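Local coordinates for protein Non-reducing end beta-L-arabinofuranosidase (Bacteroides thetaiotaomicron, PDB 5MQO) that probably acts as a glycoside hydrolase of family GH127, an aceric acidase that cleaves a glycosidic bond during the breakdown of complex plant pectin, at residues M103-E108 and L194-M199; C132-Q137 and F214-K219; L125-I130 and T208-L213; N23-M28 and G201-R206. All coordinates share one frame; numbering follows the deposited sequence.

Contact 1: M103-E108 and L194-M199; sequences MYKWME and LGHLMM
Y104 turns the face of its ring to L197 where helices 102-117 and 192-208 lie side by side in the helical catalytic domain, a member of the six-hairpin clan of (alpha/alpha)6 barrels. The two segments run in nearly the same direction, 10° apart, with axes 8.6 Å from each other at their closest. L197 CB stands almost straight above the Y104 ring, 4.2 Å from its centroid and 6° off the normal, making a CH-pi contact, while the branch CD1 meets Y104 CE1 at 3.5 Å. A broad aromatic ring suits this buried place because it takes CB on its face while the methyl CD1 reaches the CE1 side.

Next to this pair the order of ring and chain is reversed. K105 bends about its CG-CD bond (chi3 -79°), which carries CE over one face of the H196 imidazole, 4.2 Å from the centroid, and lets NZ go on to bond C457 O. Lysine fits here by using its methylenes against the ring and its charge beyond it. One turn on from Y104, E108 stretches out past M199 toward a salt bridge with R464; on the way E108 OE1 lies 3.4 Å from M199 CB.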
loop_
_atom_site.group_PDB
_atom_site.type_symbol
_atom_site.label_atom_id
_atom_site.label_comp_id
_atom_site.label_asym_id
_atom_site.label_seq_id
_atom_site.Cartn_x
_atom_site.Cartn_y
_atom_site.Cartn_z
ATOM N N MET A 103 10.979 5.199 15.779
ATOM C CA MET A 103 11.695 4.028 16.271
ATOM C C MET A 103 10.829 2.822 16.543
ATOM O O MET A 103 11.287 1.701 16.386
ATOM C CB MET A 103 12.405 4.364 17.570
ATOM C CG MET A 103 13.556 5.336 17.399
ATOM S SD MET A 103 14.783 5.184 18.713
ATOM C CE MET A 103 13.737 5.327 20.180
ATOM N N TYR A 104 9.605 3.062 17.002
ATOM C CA TYR A 104 8.631 1.991 17.223
ATOM C C TYR A 104 8.186 1.379 15.913
ATOM O O TYR A 104 7.856 0.216 15.888
ATOM C CB TYR A 104 7.380 2.497 17.960
ATOM C CG TYR A 104 7.625 3.071 19.339
ATOM C CD1 TYR A 104 8.363 2.375 20.297
ATOM C CD2 TYR A 104 7.096 4.304 19.700
ATOM C CE1 TYR A 104 8.570 2.902 21.570
ATOM C CE2 TYR A 104 7.300 4.842 20.967
ATOM C CZ TYR A 104 8.032 4.137 21.902
ATOM O OH TYR A 104 8.229 4.685 23.152
ATOM N N LYS A 105 8.123 2.180 14.849
ATOM C CA LYS A 105 7.823 1.667 13.499
ATOM C C LYS A 105 8.991 0.867 12.975
ATOM O O LYS A 105 8.789 -0.207 12.469
ATOM C CB LYS A 105 7.414 2.787 12.515
ATOM C CG LYS A 105 5.972 3.261 12.726
ATOM C CD LYS A 105 5.548 4.384 11.798
ATOM C CE LYS A 105 6.063 5.743 12.264
ATOM N NZ LYS A 105 5.555 6.882 11.443
ATOM N N TRP A 106 10.203 1.406 13.109
ATOM C CA TRP A 106 11.445 0.717 12.740
ATOM C C TRP A 106 11.486 -0.668 13.381
ATOM O O TRP A 106 11.643 -1.687 12.700
ATOM C CB TRP A 106 12.669 1.550 13.177
ATOM C CG TRP A 106 14.036 0.876 12.960
ATOM C CD1 TRP A 106 14.763 0.848 11.806
ATOM C CD2 TRP A 106 14.815 0.156 13.927
ATOM N NE1 TRP A 106 15.928 0.160 11.985
ATOM C CE2 TRP A 106 15.994 -0.281 13.274
ATOM C CE3 TRP A 106 14.629 -0.176 15.277
ATOM C CZ2 TRP A 106 16.995 -1.027 13.925
ATOM C CZ3 TRP A 106 15.631 -0.923 15.933
ATOM C CH2 TRP A 106 16.797 -1.342 15.246
ATOM N N MET A 107 11.325 -0.665 14.700
ATOM C CA MET A 107 11.379 -1.853 15.547
ATOM C C MET A 107 10.294 -2.869 15.150
ATOM O O MET A 107 10.544 -4.066 15.101
ATOM C CB MET A 107 11.269 -1.393 17.010
ATOM C CG MET A 107 10.716 -2.369 18.021
ATOM S SD MET A 107 11.954 -3.522 18.576
ATOM C CE MET A 107 10.807 -4.799 19.088
ATOM N N GLU A 108 9.106 -2.378 14.843
ATOM C CA GLU A 108 8.025 -3.224 14.343
ATOM C C GLU A 108 8.467 -3.918 13.058
ATOM O O GLU A 108 8.219 -5.117 12.851
ATOM C CB GLU A 108 6.775 -2.377 14.102
ATOM C CG GLU A 108 5.530 -3.130 13.676
ATOM C CD GLU A 108 4.331 -2.214 13.394
ATOM O OE1 GLU A 108 4.223 -1.095 14.008
ATOM O OE2 GLU A 108 3.495 -2.630 12.539
ATOM N N LEU A 194 2.494 6.940 21.693
ATOM C CA LEU A 194 1.871 5.756 22.278
ATOM C C LEU A 194 1.165 4.868 21.283
ATOM O O LEU A 194 1.237 3.654 21.402
ATOM C CB LEU A 194 0.892 6.136 23.394
ATOM C CG LEU A 194 1.538 6.643 24.688
ATOM C CD1 LEU A 194 0.526 6.519 25.813
ATOM C CD2 LEU A 194 2.824 5.910 25.072
ATOM N N GLY A 195 0.495 5.447 20.305
ATOM C CA GLY A 195 -0.198 4.648 19.314
ATOM C C GLY A 195 0.707 3.708 18.529
ATOM O O GLY A 195 0.295 2.610 18.130
ATOM N N HIS A 196 1.938 4.147 18.299
ATOM C CA HIS A 196 2.897 3.366 17.568
ATOM C C HIS A 196 3.502 2.302 18.440
ATOM O O HIS A 196 3.832 1.223 17.949
ATOM C CB HIS A 196 3.970 4.262 16.989
ATOM C CG HIS A 196 3.441 5.183 15.949
ATOM N ND1 HIS A 196 2.903 4.721 14.767
ATOM C CD2 HIS A 196 3.315 6.528 15.927
ATOM C CE1 HIS A 196 2.486 5.747 14.049
ATOM N NE2 HIS A 196 2.725 6.855 14.731
ATOM N N LEU A 197 3.645 2.582 19.730
ATOM C CA LEU A 197 4.043 1.549 20.676
ATOM C C LEU A 197 3.063 0.370 20.675
ATOM O O LEU A 197 3.504 -0.767 20.778
ATOM C CB LEU A 197 4.187 2.107 22.095
ATOM C CG LEU A 197 4.671 1.130 23.171
ATOM C CD1 LEU A 197 6.137 0.786 22.993
ATOM C CD2 LEU A 197 4.435 1.731 24.535
ATOM N N MET A 198 1.763 0.630 20.552
ATOM C CA MET A 198 0.797 -0.457 20.521
ATOM C C MET A 198 1.130 -1.460 19.406
ATOM O O MET A 198 1.274 -2.650 19.643
ATOM C CB MET A 198 -0.635 0.044 20.337
ATOM C CG MET A 198 -1.196 0.902 21.463
ATOM S SD MET A 198 -2.968 1.259 21.224
ATOM C CE MET A 198 -2.912 2.358 19.818
ATOM N N MET A 199 1.271 -0.981 18.187
ATOM C CA MET A 199 1.484 -1.894 17.084
ATOM C C MET A 199 2.841 -2.575 17.164
ATOM O O MET A 199 2.957 -3.747 16.790
ATOM C CB MET A 199 1.272 -1.210 15.720
ATOM C CG MET A 199 -0.125 -1.411 15.140
ATOM S SD MET A 199 -0.566 -3.158 14.955
ATOM C CE MET A 199 -1.417 -3.064 13.376
#

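Contact 2: C132-Q137 and F214-K219; sequences CVVKAQ and FDAAVK
Q137, in the loop just beyond helix 120-136, reaches across to A216 on helix 212-230 of the six-hairpin GH127 catalytic domain, and its amide makes the tight part of this contact. Q137 NE2 donates to A216 O at 2.8 Å with an N-H...O angle of 154°. The donor lies in the carbonyl plane, on a lone pair, although the oxygen is tilted somewhat from the glutamine's own amide plane. The rest of the amide is packed too: Q137 OE1 sits 3.3 Å from A216 CA and 3.5 Å from A216 CB, and K219 lays its CB 3.4 Å from Q137 NE2. A long, extended chain, with CG anti to the backbone N (chi1 -167°), spans the gap between the helices, and alanine suits the receiving side because its small methyl lets the amide come down onto the backbone. Q137 NE2 also bonds G141 O, so the amide has two carbonyl partners.

The remainder is much looser. V133 CG1 and V134 CG2 only graze A216 CB, at 4.4 Å and 4.5 Å. V133 is buried and leans on I143 as well, whereas V134 and K219 belong to the exposed side.

An alanine at this position in place of the glutamine would probably leave A216 O and G141 O without this donor and open a gap beside A216 CB. Between these two segments, directional bonding from a side chain to the backbone probably counts for more than apolar burial.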
loop_
_atom_site.group_PDB
_atom_site.type_symbol
_atom_site.label_atom_id
_atom_site.label_comp_id
_atom_site.label_asym_id
_atom_site.label_seq_id
_atom_site.Cartn_x
_atom_site.Cartn_y
_atom_site.Cartn_z
ATOM N N CYS A 132 15.095 -0.585 27.196
ATOM C CA CYS A 132 15.086 0.883 27.315
ATOM C C CYS A 132 13.679 1.437 27.382
ATOM O O CYS A 132 13.413 2.379 28.133
ATOM C CB CYS A 132 15.780 1.546 26.127
ATOM S SG CYS A 132 17.511 1.111 25.915
ATOM N N VAL A 133 12.791 0.873 26.565
ATOM C CA VAL A 133 11.384 1.270 26.563
ATOM C C VAL A 133 10.748 0.977 27.928
ATOM O O VAL A 133 10.127 1.869 28.518
ATOM C CB VAL A 133 10.596 0.570 25.431
ATOM C CG1 VAL A 133 9.094 0.761 25.594
ATOM C CG2 VAL A 133 11.034 1.091 24.073
ATOM N N VAL A 134 10.931 -0.253 28.423
ATOM C CA VAL A 134 10.328 -0.706 29.702
ATOM C C VAL A 134 10.858 0.109 30.887
ATOM O O VAL A 134 10.088 0.490 31.769
ATOM C CB VAL A 134 10.540 -2.236 29.943
ATOM C CG1 VAL A 134 10.161 -2.666 31.369
ATOM C CG2 VAL A 134 9.735 -3.048 28.938
ATOM N N LYS A 135 12.164 0.377 30.896
ATOM C CA LYS A 135 12.794 1.181 31.946
ATOM C C LYS A 135 12.156 2.595 32.017
ATOM O O LYS A 135 11.997 3.162 33.107
ATOM C CB LYS A 135 14.318 1.251 31.712
ATOM C CG LYS A 135 15.153 1.633 32.936
ATOM C CD LYS A 135 16.654 1.673 32.631
ATOM C CE LYS A 135 17.025 2.931 31.845
ATOM N NZ LYS A 135 18.488 3.129 31.673
ATOM N N ALA A 136 11.752 3.125 30.857
ATOM C CA ALA A 136 11.179 4.468 30.740
ATOM C C ALA A 136 9.672 4.630 31.019
ATOM O O ALA A 136 9.193 5.754 31.135
ATOM C CB ALA A 136 11.479 5.007 29.358
ATOM N N GLN A 137 8.916 3.544 31.099
ATOM C CA GLN A 137 7.453 3.652 31.223
ATOM C C GLN A 137 7.022 3.856 32.677
ATOM O O GLN A 137 7.589 3.232 33.565
ATOM C CB GLN A 137 6.812 2.379 30.667
ATOM C CG GLN A 137 5.313 2.465 30.446
ATOM C CD GLN A 137 4.747 1.221 29.793
ATOM O OE1 GLN A 137 5.272 0.136 29.961
ATOM N NE2 GLN A 137 3.667 1.378 29.044
ATOM N N PHE A 214 4.961 -6.365 24.636
ATOM C CA PHE A 214 3.494 -6.406 24.671
ATOM C C PHE A 214 2.887 -5.792 25.933
ATOM O O PHE A 214 1.950 -4.988 25.857
ATOM C CB PHE A 214 3.019 -7.844 24.542
ATOM C CG PHE A 214 1.543 -7.979 24.337
ATOM C CD1 PHE A 214 0.933 -7.396 23.242
ATOM C CD2 PHE A 214 0.762 -8.697 25.235
ATOM C CE1 PHE A 214 -0.417 -7.528 23.031
ATOM C CE2 PHE A 214 -0.600 -8.830 25.032
ATOM C CZ PHE A 214 -1.192 -8.250 23.919
ATOM N N ASP A 215 3.432 -6.167 27.090
ATOM C CA ASP A 215 2.970 -5.624 28.376
ATOM C C ASP A 215 3.186 -4.115 28.436
ATOM O O ASP A 215 2.336 -3.404 28.931
ATOM C CB ASP A 215 3.609 -6.366 29.574
ATOM C CG ASP A 215 3.099 -7.834 29.714
ATOM O OD1 ASP A 215 1.886 -8.098 29.547
ATOM O OD2 ASP A 215 3.907 -8.729 30.013
ATOM N N ALA A 216 4.284 -3.624 27.873
ATOM C CA ALA A 216 4.470 -2.165 27.691
ATOM C C ALA A 216 3.369 -1.539 26.844
ATOM O O ALA A 216 2.883 -0.467 27.154
ATOM C CB ALA A 216 5.836 -1.832 27.092
ATOM N N ALA A 217 2.965 -2.228 25.796
ATOM C CA ALA A 217 1.868 -1.772 24.953
ATOM C C ALA A 217 0.454 -1.798 25.633
ATOM O O ALA A 217 -0.285 -0.784 25.545
ATOM C CB ALA A 217 1.875 -2.576 23.656
ATOM N N VAL A 218 0.087 -2.918 26.289
ATOM C CA VAL A 218 -1.201 -3.021 27.023
ATOM C C VAL A 218 -1.367 -1.853 28.039
ATOM O O VAL A 218 -2.463 -1.298 28.207
ATOM C CB VAL A 218 -1.359 -4.385 27.801
ATOM C CG1 VAL A 218 -2.626 -4.431 28.678
ATOM C CG2 VAL A 218 -1.361 -5.571 26.856
ATOM N N LYS A 219 -0.278 -1.501 28.720
ATOM C CA LYS A 219 -0.275 -0.359 29.628
ATOM C C LYS A 219 -0.471 0.978 28.916
ATOM O O LYS A 219 -1.231 1.821 29.391
ATOM C CB LYS A 219 1.017 -0.324 30.438
ATOM C CG LYS A 219 1.137 -1.445 31.457
ATOM C CD LYS A 219 2.399 -1.233 32.261
ATOM C CE LYS A 219 2.563 -2.291 33.323
ATOM N NZ LYS A 219 3.508 -1.784 34.353
#

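Contact 3: L125-I130 and T208-L213; sequences LMDNFI and TGKTTL
K210 NZ is gripped by two aspartates of helix 120-136. D127 holds it in a salt bridge, with OD2 2.9 Å from K210 NZ, and D127 OD1 adds a weak hydrogen bond; D123, one turn earlier, forms a second salt bridge to the same nitrogen. The extended lysine chain brings its ammonium end up to both oxygens of D127, whose side chain it crosses at about a right angle. Two acidic neighbours would be expected to favour the charged form of the lysine.

Next to this ion pair the contact turns apolar. I130 CG2 lies against T212, 3.4 Å from OG1 and 3.6 Å from CG2, while the CG1-CD1 arm touches L213, with I130 CG1 3.8 Å from L213 CB, and also reaches T212 CG2. A beta-branched isoleucine fits because it fills the space beside both residues. An alanine in its place would probably open a gap beside T212 and L213 and leave L213 CB without its apolar partner. Toward the start of both segments, M126 CE and T208 CG2 meet tip to tip, 4.0 Å apart.

The backbone that presents K210 is fixed by T208. With its OG1 between the backbone N and the carbonyl carbon (chi1 71°), T208 accepts from K210 N at 3.0 Å, closing an ST turn; the same hydroxyl bonds H204 O, which helps to hold it. G209 between them has a positive phi of 88°, which glycine adopts easily. The ST turn and its glycine make a tight connection between successive helices, 192-208 and 212-230, of the helical GH127 catalytic domain.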
loop_
_atom_site.group_PDB
_atom_site.type_symbol
_atom_site.label_atom_id
_atom_site.label_comp_id
_atom_site.label_asym_id
_atom_site.label_seq_id
_atom_site.Cartn_x
_atom_site.Cartn_y
_atom_site.Cartn_z
ATOM N N LEU A 125 19.087 -7.446 19.596
ATOM C CA LEU A 125 18.850 -6.041 19.248
ATOM C C LEU A 125 17.437 -5.553 19.619
ATOM O O LEU A 125 17.253 -4.385 19.966
ATOM C CB LEU A 125 19.098 -5.846 17.757
ATOM C CG LEU A 125 18.719 -4.523 17.094
ATOM C CD1 LEU A 125 19.394 -3.320 17.736
ATOM C CD2 LEU A 125 19.076 -4.621 15.614
ATOM N N MET A 126 16.448 -6.441 19.543
ATOM C CA MET A 126 15.090 -6.121 20.015
ATOM C C MET A 126 14.991 -6.057 21.546
ATOM O O MET A 126 14.488 -5.073 22.106
ATOM C CB MET A 126 14.062 -7.104 19.424
ATOM C CG MET A 126 13.813 -6.842 17.936
ATOM S SD MET A 126 12.397 -7.665 17.201
ATOM C CE MET A 126 12.961 -9.366 17.142
ATOM N N ASP A 127 15.484 -7.101 22.210
ATOM C CA ASP A 127 15.532 -7.155 23.679
ATOM C C ASP A 127 16.218 -5.956 24.310
ATOM O O ASP A 127 15.826 -5.542 25.403
ATOM C CB ASP A 127 16.233 -8.428 24.165
ATOM C CG ASP A 127 15.337 -9.659 24.120
ATOM O OD1 ASP A 127 14.099 -9.553 23.910
ATOM O OD2 ASP A 127 15.888 -10.752 24.327
ATOM N N ASN A 128 17.227 -5.407 23.638
ATOM C CA ASN A 128 17.836 -4.144 24.086
ATOM C C ASN A 128 16.953 -2.914 23.859
ATOM O O ASN A 128 16.876 -2.040 24.715
ATOM C CB ASN A 128 19.224 -3.932 23.469
ATOM C CG ASN A 128 20.296 -4.710 24.205
ATOM O OD1 ASN A 128 20.352 -4.675 25.443
ATOM N ND2 ASN A 128 21.142 -5.429 23.461
ATOM N N PHE A 129 16.297 -2.834 22.709
ATOM C CA PHE A 129 15.378 -1.726 22.450
ATOM C C PHE A 129 14.254 -1.722 23.484
ATOM O O PHE A 129 13.947 -0.690 24.080
ATOM C CB PHE A 129 14.798 -1.819 21.040
ATOM C CG PHE A 129 13.911 -0.667 20.690
ATOM C CD1 PHE A 129 14.459 0.534 20.259
ATOM C CD2 PHE A 129 12.532 -0.766 20.816
ATOM C CE1 PHE A 129 13.643 1.613 19.947
ATOM C CE2 PHE A 129 11.717 0.310 20.510
ATOM C CZ PHE A 129 12.271 1.501 20.078
ATOM N N ILE A 130 13.685 -2.906 23.692
ATOM C CA ILE A 130 12.598 -3.131 24.643
ATOM C C ILE A 130 12.997 -2.794 26.102
ATOM O O ILE A 130 12.234 -2.133 26.815
ATOM C CB ILE A 130 12.102 -4.591 24.532
ATOM C CG1 ILE A 130 11.455 -4.818 23.164
ATOM C CG2 ILE A 130 11.120 -4.938 25.637
ATOM C CD1 ILE A 130 11.426 -6.271 22.732
ATOM N N THR A 208 7.899 -13.201 18.204
ATOM C CA THR A 208 8.855 -13.788 19.146
ATOM C C THR A 208 8.219 -14.700 20.203
ATOM O O THR A 208 8.900 -15.523 20.817
ATOM C CB THR A 208 9.633 -12.692 19.922
ATOM O OG1 THR A 208 8.782 -12.014 20.874
ATOM C CG2 THR A 208 10.254 -11.668 18.958
ATOM N N GLY A 209 6.928 -14.527 20.460
ATOM C CA GLY A 209 6.274 -15.204 21.573
ATOM C C GLY A 209 6.352 -14.427 22.871
ATOM O O GLY A 209 5.541 -14.648 23.758
ATOM N N LYS A 210 7.292 -13.489 22.971
ATOM C CA LYS A 210 7.600 -12.836 24.233
ATOM C C LYS A 210 6.593 -11.741 24.590
ATOM O O LYS A 210 6.112 -10.980 23.721
ATOM C CB LYS A 210 9.001 -12.216 24.193
ATOM C CG LYS A 210 10.127 -13.182 23.867
ATOM C CD LYS A 210 11.479 -12.543 24.160
ATOM C CE LYS A 210 12.629 -13.342 23.563
ATOM N NZ LYS A 210 13.854 -12.513 23.376
ATOM N N THR A 211 6.346 -11.644 25.896
ATOM C CA THR A 211 5.427 -10.677 26.480
ATOM C C THR A 211 6.120 -9.364 26.958
ATOM O O THR A 211 5.484 -8.470 27.520
ATOM C CB THR A 211 4.670 -11.357 27.632
ATOM O OG1 THR A 211 3.488 -10.604 27.916
ATOM C CG2 THR A 211 5.545 -11.492 28.928
ATOM N N THR A 212 7.420 -9.255 26.713
ATOM C CA THR A 212 8.227 -8.150 27.217
ATOM C C THR A 212 7.761 -6.762 26.688
ATOM O O THR A 212 7.487 -5.862 27.486
ATOM C CB THR A 212 9.760 -8.459 27.040
ATOM O OG1 THR A 212 10.548 -7.533 27.794
ATOM C CG2 THR A 212 10.242 -8.474 25.579
ATOM N N LEU A 213 7.612 -6.606 25.369
ATOM C CA LEU A 213 7.149 -5.328 24.812
ATOM C C LEU A 213 5.633 -5.237 24.848
ATOM O O LEU A 213 5.081 -4.150 25.043
ATOM C CB LEU A 213 7.632 -5.108 23.368
ATOM C CG LEU A 213 7.305 -3.706 22.799
ATOM C CD1 LEU A 213 7.885 -2.591 23.653
ATOM C CD2 LEU A 213 7.756 -3.545 21.359
#

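Contact 4: N23-M28 and G201-R206; sequences NGLTDM and GIVHHR
R206, on helix 192-208 of the six-hairpin catalytic domain, pushes its guanidinium group into the N-terminal loop that precedes strand 37-38, and the loop's backbone wraps round it. R206 NH1 makes a weak, strongly bent hydrogen bond to G24 O at 2.8 Å, while L25 O lies in the plane at the edge of the group, 3.2 Å from R206 NH1. The flat group is sandwiched: D27 CB rests on one face, 3.6 Å from R206 NH2, and I202 CG2 of the arginine's own helix covers the other. Arginine suits the place because its chain, extended from CG to NE, delivers a planar cation with faces that accept carbon and N-H groups for nearby carbonyl oxygens. D27 OD2 stays 4.2 Å from R206 NH2 and far from the plane of the guanidinium, so any attraction is probably by charge, with no N-H aimed at the oxygen.

Beside this polar centre, L25 runs alongside V203 in the same sense, with L25 CD1 4.0 Å from V203 CG2. V203 also touches E108, and L25 meets Q468, so the pair abuts helix 102-117 and the loop at Q468.

Further out, N23 is held by backbone hydrogen bonding to I41, and D27 OD1 bonds S29 OG. At G24, a CB would come within 3.3 Å of T26 O, which favours glycine. E250, on helix 243-255, links arginine and loop: its OE1 bonds the arginine directly, in a salt bridge to R206 NH1, and also positions the loop by accepting a hydrogen bond from D27 N.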
loop_
_atom_site.group_PDB
_atom_site.type_symbol
_atom_site.label_atom_id
_atom_site.label_comp_id
_atom_site.label_asym_id
_atom_site.label_seq_id
_atom_site.Cartn_x
_atom_site.Cartn_y
_atom_site.Cartn_z
ATOM N N ASN A 23 -2.572 -15.473 14.628
ATOM C CA ASN A 23 -1.231 -14.870 14.704
ATOM C C ASN A 23 -0.750 -13.867 13.600
ATOM O O ASN A 23 0.455 -13.520 13.537
ATOM C CB ASN A 23 -0.251 -16.053 14.763
ATOM C CG ASN A 23 1.087 -15.669 15.328
ATOM O OD1 ASN A 23 1.160 -14.892 16.284
ATOM N ND2 ASN A 23 2.158 -16.188 14.725
ATOM N N GLY A 24 -1.655 -13.407 12.743
ATOM C CA GLY A 24 -1.275 -12.517 11.630
ATOM C C GLY A 24 -0.864 -11.092 12.017
ATOM O O GLY A 24 -1.147 -10.648 13.126
ATOM N N LEU A 25 -0.168 -10.400 11.106
ATOM C CA LEU A 25 0.078 -8.941 11.187
ATOM C C LEU A 25 -1.179 -8.188 11.567
ATOM O O LEU A 25 -1.125 -7.268 12.400
ATOM C CB LEU A 25 0.577 -8.396 9.843
ATOM C CG LEU A 25 0.949 -6.916 9.668
ATOM C CD1 LEU A 25 2.025 -6.506 10.667
ATOM C CD2 LEU A 25 1.443 -6.693 8.246
ATOM N N THR A 26 -2.298 -8.560 10.941
ATOM C CA THR A 26 -3.622 -8.248 11.485
ATOM C C THR A 26 -4.544 -9.463 11.572
ATOM O O THR A 26 -4.808 -10.159 10.591
ATOM C CB THR A 26 -4.332 -7.078 10.755
ATOM O OG1 THR A 26 -4.193 -7.219 9.342
ATOM C CG2 THR A 26 -3.694 -5.765 11.181
ATOM N N ASP A 27 -5.103 -9.630 12.758
ATOM C CA ASP A 27 -5.776 -10.821 13.121
ATOM C C ASP A 27 -7.288 -10.653 13.247
ATOM O O ASP A 27 -7.800 -10.465 14.349
ATOM C CB ASP A 27 -5.179 -11.255 14.438
ATOM C CG ASP A 27 -5.662 -12.581 14.870
ATOM O OD1 ASP A 27 -6.177 -13.328 14.012
ATOM O OD2 ASP A 27 -5.508 -12.864 16.077
ATOM N N MET A 28 -8.002 -10.788 12.128
ATOM C CA MET A 28 -9.475 -10.840 12.119
ATOM C C MET A 28 -10.025 -12.276 12.358
ATOM O O MET A 28 -11.180 -12.579 12.080
ATOM C CB MET A 28 -10.010 -10.249 10.806
ATOM C CG MET A 28 -9.625 -8.794 10.644
ATOM S SD MET A 28 -10.252 -7.807 9.272
ATOM C CE MET A 28 -11.925 -8.351 9.218
ATOM N N GLY A 201 4.380 -3.501 19.843
ATOM C CA GLY A 201 4.284 -4.520 20.854
ATOM C C GLY A 201 3.499 -5.724 20.400
ATOM O O GLY A 201 3.886 -6.858 20.720
ATOM N N ILE A 202 2.398 -5.484 19.670
ATOM C CA ILE A 202 1.565 -6.578 19.144
ATOM C C ILE A 202 2.409 -7.422 18.170
ATOM O O ILE A 202 2.500 -8.644 18.289
ATOM C CB ILE A 202 0.330 -6.043 18.396
ATOM C CG1 ILE A 202 -0.635 -5.358 19.340
ATOM C CG2 ILE A 202 -0.425 -7.151 17.642
ATOM C CD1 ILE A 202 -1.477 -4.338 18.596
ATOM N N VAL A 203 3.020 -6.732 17.213
ATOM C CA VAL A 203 3.850 -7.357 16.197
ATOM C C VAL A 203 5.030 -8.103 16.833
ATOM O O VAL A 203 5.370 -9.208 16.402
ATOM C CB VAL A 203 4.344 -6.307 15.184
ATOM C CG1 VAL A 203 5.380 -6.892 14.233
ATOM C CG2 VAL A 203 3.163 -5.741 14.397
ATOM N N HIS A 204 5.640 -7.508 17.850
ATOM C CA HIS A 204 6.726 -8.179 18.521
ATOM C C HIS A 204 6.254 -9.472 19.195
ATOM O O HIS A 204 6.906 -10.504 19.076
ATOM C CB HIS A 204 7.390 -7.277 19.550
ATOM C CG HIS A 204 8.478 -7.960 20.304
ATOM N ND1 HIS A 204 8.281 -8.517 21.551
ATOM C CD2 HIS A 204 9.754 -8.234 19.959
ATOM C CE1 HIS A 204 9.404 -9.085 21.952
ATOM N NE2 HIS A 204 10.315 -8.925 21.007
ATOM N N HIS A 205 5.124 -9.393 19.894
ATOM C CA HIS A 205 4.493 -10.552 20.556
ATOM C C HIS A 205 4.230 -11.691 19.590
ATOM O O HIS A 205 4.548 -12.836 19.858
ATOM C CB HIS A 205 3.171 -10.133 21.184
ATOM C CG HIS A 205 2.458 -11.233 21.907
ATOM N ND1 HIS A 205 3.081 -12.049 22.829
ATOM C CD2 HIS A 205 1.159 -11.620 21.882
ATOM C CE1 HIS A 205 2.203 -12.904 23.324
ATOM N NE2 HIS A 205 1.030 -12.664 22.769
ATOM N N ARG A 206 3.656 -11.346 18.454
ATOM C CA ARG A 206 3.281 -12.304 17.439
ATOM C C ARG A 206 4.477 -12.995 16.779
ATOM O O ARG A 206 4.357 -14.138 16.359
ATOM C CB ARG A 206 2.377 -11.604 16.416
ATOM C CG ARG A 206 1.021 -11.239 17.036
ATOM C CD ARG A 206 0.028 -10.654 16.041
ATOM N NE ARG A 206 -1.259 -10.359 16.681
ATOM C CZ ARG A 206 -2.186 -9.514 16.221
ATOM N NH1 ARG A 206 -2.010 -8.830 15.095
ATOM N NH2 ARG A 206 -3.302 -9.335 16.906
#

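Contacts 1 and 4 are buried and share helix 192-208, both parts of which touch helix 102-117, while the later part also receives the N-terminal loop; E108 touching V203 joins them. Contacts 2 and 3 are only partly buried and both hold helices 120-136 and 212-230 together, their centres about 10 Å apart. The chemistry follows the place: contact 1 relies on ring faces and aliphatic carbon, contact 4 on a buried cation among backbone carbonyls, contact 3 on an ion pair beside apolar packing, and contact 2 on one hydrogen bond from a side-chain amide to a backbone carbonyl. L197 packs against V133, L213 and A216, so contact 1 backs onto both of the outer two.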